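Odorant binding protein, antennal (Anopheles gambiae, PDB 3R1P) probably binds odorant molecules as an all-helical antennal protein of the PBP/GOBP family, and holds a palmitic acid in this crystal. Local coordinates at residues Cys109-Ala113 with His114-Ile118; Cys52-Lys56 with Ile57-Asp61. All blocks are in the same frame, centred on the assembly; numbering follows the deposited sequence.

Contact 1 of 2, residues Cys109-Ala113 with His114-Ile118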
ATOM      1  N   CYS A 109       6.115   5.863  -6.237  1.00 20.41           N
ATOM      2  CA  CYS A 109       6.972   7.017  -5.989  1.00 20.02           C
ATOM      3  C   CYS A 109       7.928   6.759  -4.806  1.00 26.98           C
ATOM      4  O   CYS A 109       9.136   6.954  -4.940  1.00 27.61           O
ATOM      5  CB  CYS A 109       6.090   8.246  -5.754  1.00 19.19           C
ATOM      6  SG  CYS A 109       6.972   9.798  -5.453  1.00 22.17           S
ATOM      7  N   TYR A 110       7.370   6.350  -3.651  1.00 25.95           N
ATOM      8  CA  TYR A 110       8.079   6.177  -2.381  1.00 27.17           C
ATOM      9  C   TYR A 110       8.881   4.891  -2.198  1.00 32.94           C
ATOM     10  O   TYR A 110      10.015   4.951  -1.723  1.00 31.76           O
ATOM     11  CB  TYR A 110       7.125   6.422  -1.208  1.00 28.70           C
ATOM     12  CG  TYR A 110       7.826   6.753   0.088  1.00 31.03           C
ATOM     13  CD1 TYR A 110       8.507   7.959   0.250  1.00 33.26           C
ATOM     14  CD2 TYR A 110       7.794   5.871   1.164  1.00 32.11           C
ATOM     15  CE1 TYR A 110       9.174   8.262   1.437  1.00 34.86           C
ATOM     16  CE2 TYR A 110       8.431   6.176   2.368  1.00 33.16           C
ATOM     17  CZ  TYR A 110       9.105   7.381   2.507  1.00 42.68           C
ATOM     18  OH  TYR A 110       9.738   7.692   3.694  1.00 47.57           O
ATOM     19  N   PHE A 111       8.285   3.735  -2.525  1.00 31.72           N
ATOM     20  CA  PHE A 111       8.953   2.435  -2.403  1.00 33.16           C
ATOM     21  C   PHE A 111       9.485   1.996  -3.770  1.00 40.61           C
ATOM     22  O   PHE A 111       9.029   1.011  -4.342  1.00 40.09           O
ATOM     23  CB  PHE A 111       8.033   1.381  -1.739  1.00 34.55           C
ATOM     24  CG  PHE A 111       7.501   1.800  -0.387  1.00 36.07           C
ATOM     25  CD1 PHE A 111       6.173   2.181  -0.231  1.00 39.46           C
ATOM     26  CD2 PHE A 111       8.337   1.853   0.724  1.00 38.37           C
ATOM     27  CE1 PHE A 111       5.682   2.566   1.023  1.00 40.49           C
ATOM     28  CE2 PHE A 111       7.848   2.252   1.974  1.00 41.42           C
ATOM     29  CZ  PHE A 111       6.523   2.596   2.117  1.00 39.73           C
ATOM     30  N   ASN A 112      10.438   2.776  -4.303  1.00 40.64           N
ATOM     31  CA  ASN A 112      11.051   2.549  -5.615  1.00 42.04           C
ATOM     32  C   ASN A 112      12.072   1.401  -5.630  1.00 48.05           C
ATOM     33  O   ASN A 112      12.271   0.787  -6.680  1.00 48.63           O
ATOM     34  CB  ASN A 112      11.663   3.846  -6.165  1.00 44.12           C
ATOM     35  CG  ASN A 112      12.547   4.600  -5.193  1.00 66.55           C
ATOM     36  OD1 ASN A 112      13.277   4.025  -4.377  1.00 59.82           O
ATOM     37  ND2 ASN A 112      12.458   5.914  -5.231  1.00 59.54           N
ATOM     38  N   ALA A 113      12.726   1.126  -4.476  1.00 44.74           N
ATOM     39  CA  ALA A 113      13.714   0.052  -4.345  1.00 44.66           C
ATOM     40  C   ALA A 113      13.027  -1.302  -4.179  1.00 48.52           C
ATOM     41  O   ALA A 113      12.061  -1.416  -3.426  1.00 47.57           O
ATOM     42  CB  ALA A 113      14.650   0.318  -3.174  1.00 45.34           C
ATOM     43  N   HIS A 114      13.519  -2.320  -4.906  1.00 46.12           N
ATOM     44  CA  HIS A 114      12.989  -3.689  -4.898  1.00 45.95           C
ATOM     45  C   HIS A 114      12.948  -4.317  -3.503  1.00 47.03           C
ATOM     46  O   HIS A 114      11.957  -4.965  -3.165  1.00 45.59           O
ATOM     47  CB  HIS A 114      13.790  -4.582  -5.857  1.00 47.46           C
ATOM     48  CG  HIS A 114      13.349  -4.490  -7.279  1.00 51.73           C
ATOM     49  ND1 HIS A 114      13.738  -3.443  -8.091  1.00 54.32           N
ATOM     50  CD2 HIS A 114      12.580  -5.341  -7.998  1.00 53.83           C
ATOM     51  CE1 HIS A 114      13.191  -3.682  -9.271  1.00 54.03           C
ATOM     52  NE2 HIS A 114      12.487  -4.815  -9.263  1.00 53.96           N
ATOM     53  N   ASP A 115      14.015  -4.093  -2.700  1.00 42.39           N
ATOM     54  CA  ASP A 115      14.194  -4.597  -1.335  1.00 42.14           C
ATOM     55  C   ASP A 115      13.077  -4.144  -0.387  1.00 43.09           C
ATOM     56  O   ASP A 115      12.627  -4.945   0.440  1.00 42.02           O
ATOM     57  CB  ASP A 115      15.564  -4.172  -0.769  1.00 45.16           C
ATOM     58  CG  ASP A 115      16.737  -4.527  -1.665  1.00 62.35           C
ATOM     59  OD1 ASP A 115      17.495  -5.467  -1.310  1.00 63.57           O
ATOM     60  OD2 ASP A 115      16.897  -3.872  -2.724  1.00 70.70           O
ATOM     61  N   GLU A 116      12.638  -2.878  -0.495  1.00 37.55           N
ATOM     62  CA  GLU A 116      11.563  -2.368   0.361  1.00 36.56           C
ATOM     63  C   GLU A 116      10.224  -3.004   0.044  1.00 37.04           C
ATOM     64  O   GLU A 116       9.545  -3.448   0.973  1.00 38.00           O
ATOM     65  CB  GLU A 116      11.485  -0.833   0.416  1.00 38.30           C
ATOM     66  CG  GLU A 116      11.709  -0.109  -0.902  1.00 49.83           C
ATOM     67  CD  GLU A 116      12.260   1.293  -0.783  1.00 67.73           C
ATOM     68  OE1 GLU A 116      12.750   1.661   0.309  1.00 64.89           O
ATOM     69  OE2 GLU A 116      12.237   2.026  -1.799  1.00 58.06           O
ATOM     70  N   VAL A 117       9.877  -3.108  -1.264  1.00 30.37           N
ATOM     71  CA  VAL A 117       8.633  -3.760  -1.693  1.00 28.40           C
ATOM     72  C   VAL A 117       8.599  -5.211  -1.157  1.00 29.22           C
ATOM     73  O   VAL A 117       7.606  -5.601  -0.547  1.00 26.46           O
ATOM     74  CB  VAL A 117       8.391  -3.671  -3.228  1.00 31.78           C
ATOM     75  CG1 VAL A 117       7.118  -4.397  -3.647  1.00 31.01           C
ATOM     76  CG2 VAL A 117       8.337  -2.215  -3.694  1.00 31.98           C
ATOM     77  N   ILE A 118       9.702  -5.976  -1.345  1.00 24.67           N
ATOM     78  CA  ILE A 118       9.833  -7.374  -0.906  1.00 23.96           C
ATOM     79  C   ILE A 118       9.600  -7.543   0.615  1.00 27.55           C
ATOM     80  O   ILE A 118       8.857  -8.436   1.021  1.00 26.01           O
ATOM     81  CB  ILE A 118      11.173  -8.010  -1.406  1.00 26.99           C
ATOM     82  CG1 ILE A 118      11.163  -8.168  -2.942  1.00 27.50           C
ATOM     83  CG2 ILE A 118      11.435  -9.369  -0.746  1.00 27.39           C
ATOM     84  CD1 ILE A 118      12.540  -8.543  -3.612  1.00 30.42           C
TER

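Contact 2 of 2, residues Cys52-Lys56 with Ile57-Asp61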
ATOM      1  N   CYS A  52      -6.768   0.448   0.734  1.00 31.00           N
ATOM      2  CA  CYS A  52      -7.333  -0.139   1.937  1.00 31.68           C
ATOM      3  C   CYS A  52      -6.335  -0.146   3.108  1.00 32.45           C
ATOM      4  O   CYS A  52      -6.722   0.216   4.219  1.00 32.97           O
ATOM      5  CB  CYS A  52      -7.896  -1.528   1.657  1.00 33.60           C
ATOM      6  SG  CYS A  52      -8.551  -2.354   3.124  1.00 37.93           S
ATOM      7  N   LEU A  53      -5.052  -0.532   2.859  1.00 25.48           N
ATOM      8  CA  LEU A  53      -3.989  -0.548   3.876  1.00 23.94           C
ATOM      9  C   LEU A  53      -3.750   0.844   4.474  1.00 26.22           C
ATOM     10  O   LEU A  53      -3.542   0.964   5.680  1.00 25.35           O
ATOM     11  CB  LEU A  53      -2.660  -1.049   3.285  1.00 24.00           C
ATOM     12  CG  LEU A  53      -2.507  -2.514   2.913  1.00 28.57           C
ATOM     13  CD1 LEU A  53      -1.089  -2.773   2.382  1.00 28.59           C
ATOM     14  CD2 LEU A  53      -2.759  -3.416   4.105  1.00 31.33           C
ATOM     15  N   PHE A  54      -3.732   1.884   3.624  1.00 22.90           N
ATOM     16  CA  PHE A  54      -3.535   3.266   4.068  1.00 22.54           C
ATOM     17  C   PHE A  54      -4.738   3.771   4.870  1.00 25.53           C
ATOM     18  O   PHE A  54      -4.556   4.412   5.905  1.00 24.71           O
ATOM     19  CB  PHE A  54      -3.220   4.181   2.881  1.00 23.52           C
ATOM     20  CG  PHE A  54      -1.880   3.942   2.229  1.00 24.27           C
ATOM     21  CD1 PHE A  54      -1.715   4.119   0.861  1.00 25.61           C
ATOM     22  CD2 PHE A  54      -0.771   3.573   2.987  1.00 26.24           C
ATOM     23  CE1 PHE A  54      -0.464   3.948   0.268  1.00 26.14           C
ATOM     24  CE2 PHE A  54       0.472   3.383   2.390  1.00 28.86           C
ATOM     25  CZ  PHE A  54       0.616   3.566   1.036  1.00 26.19           C
ATOM     26  N   ASP A  55      -5.947   3.452   4.407  1.00 24.38           N
ATOM     27  CA  ASP A  55      -7.190   3.811   5.090  1.00 25.51           C
ATOM     28  C   ASP A  55      -7.269   3.163   6.492  1.00 30.59           C
ATOM     29  O   ASP A  55      -7.613   3.857   7.442  1.00 29.82           O
ATOM     30  CB  ASP A  55      -8.406   3.421   4.228  1.00 27.64           C
ATOM     31  CG  ASP A  55      -9.730   3.773   4.873  1.00 40.98           C
ATOM     32  OD1 ASP A  55     -10.413   2.850   5.362  1.00 42.75           O
ATOM     33  OD2 ASP A  55     -10.058   4.977   4.932  1.00 45.94           O
ATOM     34  N   LYS A  56      -6.923   1.858   6.630  1.00 27.66           N
ATOM     35  CA  LYS A  56      -6.989   1.156   7.930  1.00 27.50           C
ATOM     36  C   LYS A  56      -5.982   1.642   8.954  1.00 32.41           C
ATOM     37  O   LYS A  56      -6.283   1.647  10.150  1.00 33.55           O
ATOM     38  CB  LYS A  56      -6.907  -0.373   7.779  1.00 28.91           C
ATOM     39  CG  LYS A  56      -8.067  -0.988   7.008  1.00 36.07           C
ATOM     40  CD  LYS A  56      -9.388  -0.901   7.748  1.00 43.47           C
ATOM     41  CE  LYS A  56     -10.539  -1.185   6.816  1.00 54.82           C
ATOM     42  NZ  LYS A  56     -11.845  -1.054   7.510  1.00 64.32           N
ATOM     43  N   ILE A  57      -4.795   2.057   8.497  1.00 27.85           N
ATOM     44  CA  ILE A  57      -3.772   2.586   9.407  1.00 27.97           C
ATOM     45  C   ILE A  57      -3.931   4.102   9.629  1.00 31.53           C
ATOM     46  O   ILE A  57      -3.136   4.715  10.349  1.00 30.59           O
ATOM     47  CB  ILE A  57      -2.327   2.136   9.071  1.00 31.60           C
ATOM     48  CG1 ILE A  57      -1.873   2.681   7.695  1.00 32.22           C
ATOM     49  CG2 ILE A  57      -2.185   0.603   9.187  1.00 32.13           C
ATOM     50  CD1 ILE A  57      -0.436   2.436   7.344  1.00 41.18           C
ATOM     51  N   ASP A  58      -4.980   4.685   9.011  1.00 28.85           N
ATOM     52  CA  ASP A  58      -5.399   6.088   9.130  1.00 29.58           C
ATOM     53  C   ASP A  58      -4.375   7.129   8.608  1.00 33.13           C
ATOM     54  O   ASP A  58      -4.191   8.188   9.217  1.00 33.81           O
ATOM     55  CB  ASP A  58      -5.894   6.364  10.568  1.00 32.13           C
ATOM     56  CG  ASP A  58      -6.807   7.555  10.757  1.00 48.44           C
ATOM     57  OD1 ASP A  58      -7.582   7.876   9.819  1.00 49.29           O
ATOM     58  OD2 ASP A  58      -6.799   8.124  11.855  1.00 56.14           O
ATOM     59  N   VAL A  59      -3.734   6.829   7.459  1.00 27.93           N
ATOM     60  CA  VAL A  59      -2.743   7.718   6.837  1.00 27.38           C
ATOM     61  C   VAL A  59      -3.255   8.396   5.559  1.00 29.45           C
ATOM     62  O   VAL A  59      -2.464   8.965   4.805  1.00 28.63           O
ATOM     63  CB  VAL A  59      -1.314   7.114   6.677  1.00 31.50           C
ATOM     64  CG1 VAL A  59      -0.685   6.785   8.032  1.00 31.60           C
ATOM     65  CG2 VAL A  59      -1.303   5.906   5.738  1.00 31.10           C
ATOM     66  N   VAL A  60      -4.571   8.321   5.307  1.00 24.48           N
ATOM     67  CA  VAL A  60      -5.190   8.983   4.157  1.00 23.31           C
ATOM     68  C   VAL A  60      -5.720  10.334   4.682  1.00 27.92           C
ATOM     69  O   VAL A  60      -6.554  10.358   5.598  1.00 28.21           O
ATOM     70  CB  VAL A  60      -6.311   8.144   3.474  1.00 26.65           C
ATOM     71  CG1 VAL A  60      -6.918   8.895   2.292  1.00 26.39           C
ATOM     72  CG2 VAL A  60      -5.801   6.787   3.016  1.00 26.28           C
ATOM     73  N   ASP A  61      -5.252  11.443   4.086  1.00 23.68           N
ATOM     74  CA  ASP A  61      -5.660  12.801   4.464  1.00 23.33           C
ATOM     75  C   ASP A  61      -7.135  13.063   4.157  1.00 29.03           C
ATOM     76  O   ASP A  61      -7.558  12.959   3.007  1.00 27.17           O
ATOM     77  CB  ASP A  61      -4.757  13.843   3.779  1.00 24.53           C
ATOM     78  CG  ASP A  61      -4.956  15.251   4.307  1.00 29.30           C
ATOM     79  OD1 ASP A  61      -5.497  16.093   3.557  1.00 28.17           O
ATOM     80  OD2 ASP A  61      -4.607  15.496   5.485  1.00 29.11           O
TER

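Contact 1 of 2, residues Cys109-Ala113 with His114-Ile118
Phe111 is the first residue after helix 99-110 to leave helical geometry, and two residues later Ala113, in the N-cap position, starts helix 114-125, whose Glu116 and Val117 turn back onto the link. Glu116 does most of the touching. Its carboxylate accepts the backbone N-H of Ala113, with Ala113 N 2.9 Å from Glu116 OE2; the donor approaches on the anti side of the oxygen and lies 32° out of the carboxylate plane. This brings a side-chain acceptor from the third residue of the helix back to the N-H of the N-cap residue. A chi1 of 40° places CG between the backbone N and the carbonyl carbon, and from there the extended chain runs back over Ala113, whose CB stands 3.3 Å from OE2. A negative carboxylate beside the first turn would probably be favoured by the helix dipole. Beside the link, Phe111 CD2 comes within 4.1 Å of Glu116 CB, its ring almost perpendicular to the carboxylate at 87°. Phe111 CB also packs on Val117 CG2 at 4.1 Å, while Tyr110 CD2 lies over one face of the Phe111 ring, offset toward the rim. Phe120 meets the same ring edge-to-face. The bond from Ala113 N to Glu116 is the half of a capping box in which the third helix residue accepts the N-cap N-H; alanine has no side-chain acceptor to supply the other half. It sits in a short helix-loop-helix corner from which Phe111 reaches the bound palmitic acid of this odorant-binding protein.

Contact 2 of 2, residues Cys52-Lys56 with Ile57-Asp61
Phe54 and the two valines that follow the end of helix 44-56 meet on one side of the turn. The Phe54 ring and Val59 lie aslant, with CG2 of the valine approaching the ring obliquely, 3.6 Å from Phe54 CD2. Val60 meets the same side chain nearer the backbone, its CG2 lying 3.7 Å from Phe54 CB. That methyl is anti to the carbonyl carbon of Val60, which directs it back to the helix and to within 3.6 Å of Asp55 N. Ile67 and Leu72 add to this apolar cluster, and Ala103 and Val107 of helix 99-110 touch the Phe54 side chain. What lets the chain fold back is a Schellman motif: Asp58 takes a positive phi of 64°, and Val59 N bonds to Phe54 O at 3.0 Å, nearly straight at the hydrogen (170°). The second bond back into the last turn, Asp58 N to Asp55 O at 3.2 Å, is less direct, its donor standing above the carbonyl plane. One residue earlier, Ile57 N still makes a helical bond to Leu53 O at 3.3 Å. Ile57 CG1, held between its backbone N and carbonyl carbon (chi1 64°), lies beside that same oxygen, and the side chain reaches Leu17 of helix 11-25. Leu53 also packs on Leu17 and touches the bound palmitic acid. The exposed side chains of Asp55 and Asp58 each leave the backbone directed away from the facing segment, their carboxylates well apart, with OD2 of Asp55 6.2 Å from OD1 of Asp58.

How the contacts relate
Both contacts are local and partly buried. Contact 1 buries Phe111 and Val117 and exposes Asn112, His114 and Asp115; contact 2 buries Leu53, Phe54 and Val59 and exposes Asp55, Lys56 and Asp58. Contact 2 ends helix 44-56 through backbone bonds and a positive phi, whereas contact 1 spans the end of one helix and the start of the next and uses a side-chain carboxylate to accept the N-cap N-H. Their centres, about 19 Å apart, lie on opposite sides of the chain's centre. Helix 99-110 links them, ending in contact 1 and packing against Phe54 of contact 2. Palmitic acid lies near Phe111 of one and Leu53 of the other. Each holds a disulfide cysteine, Cys109 bonded to Cys91 and Cys52 to Cys21.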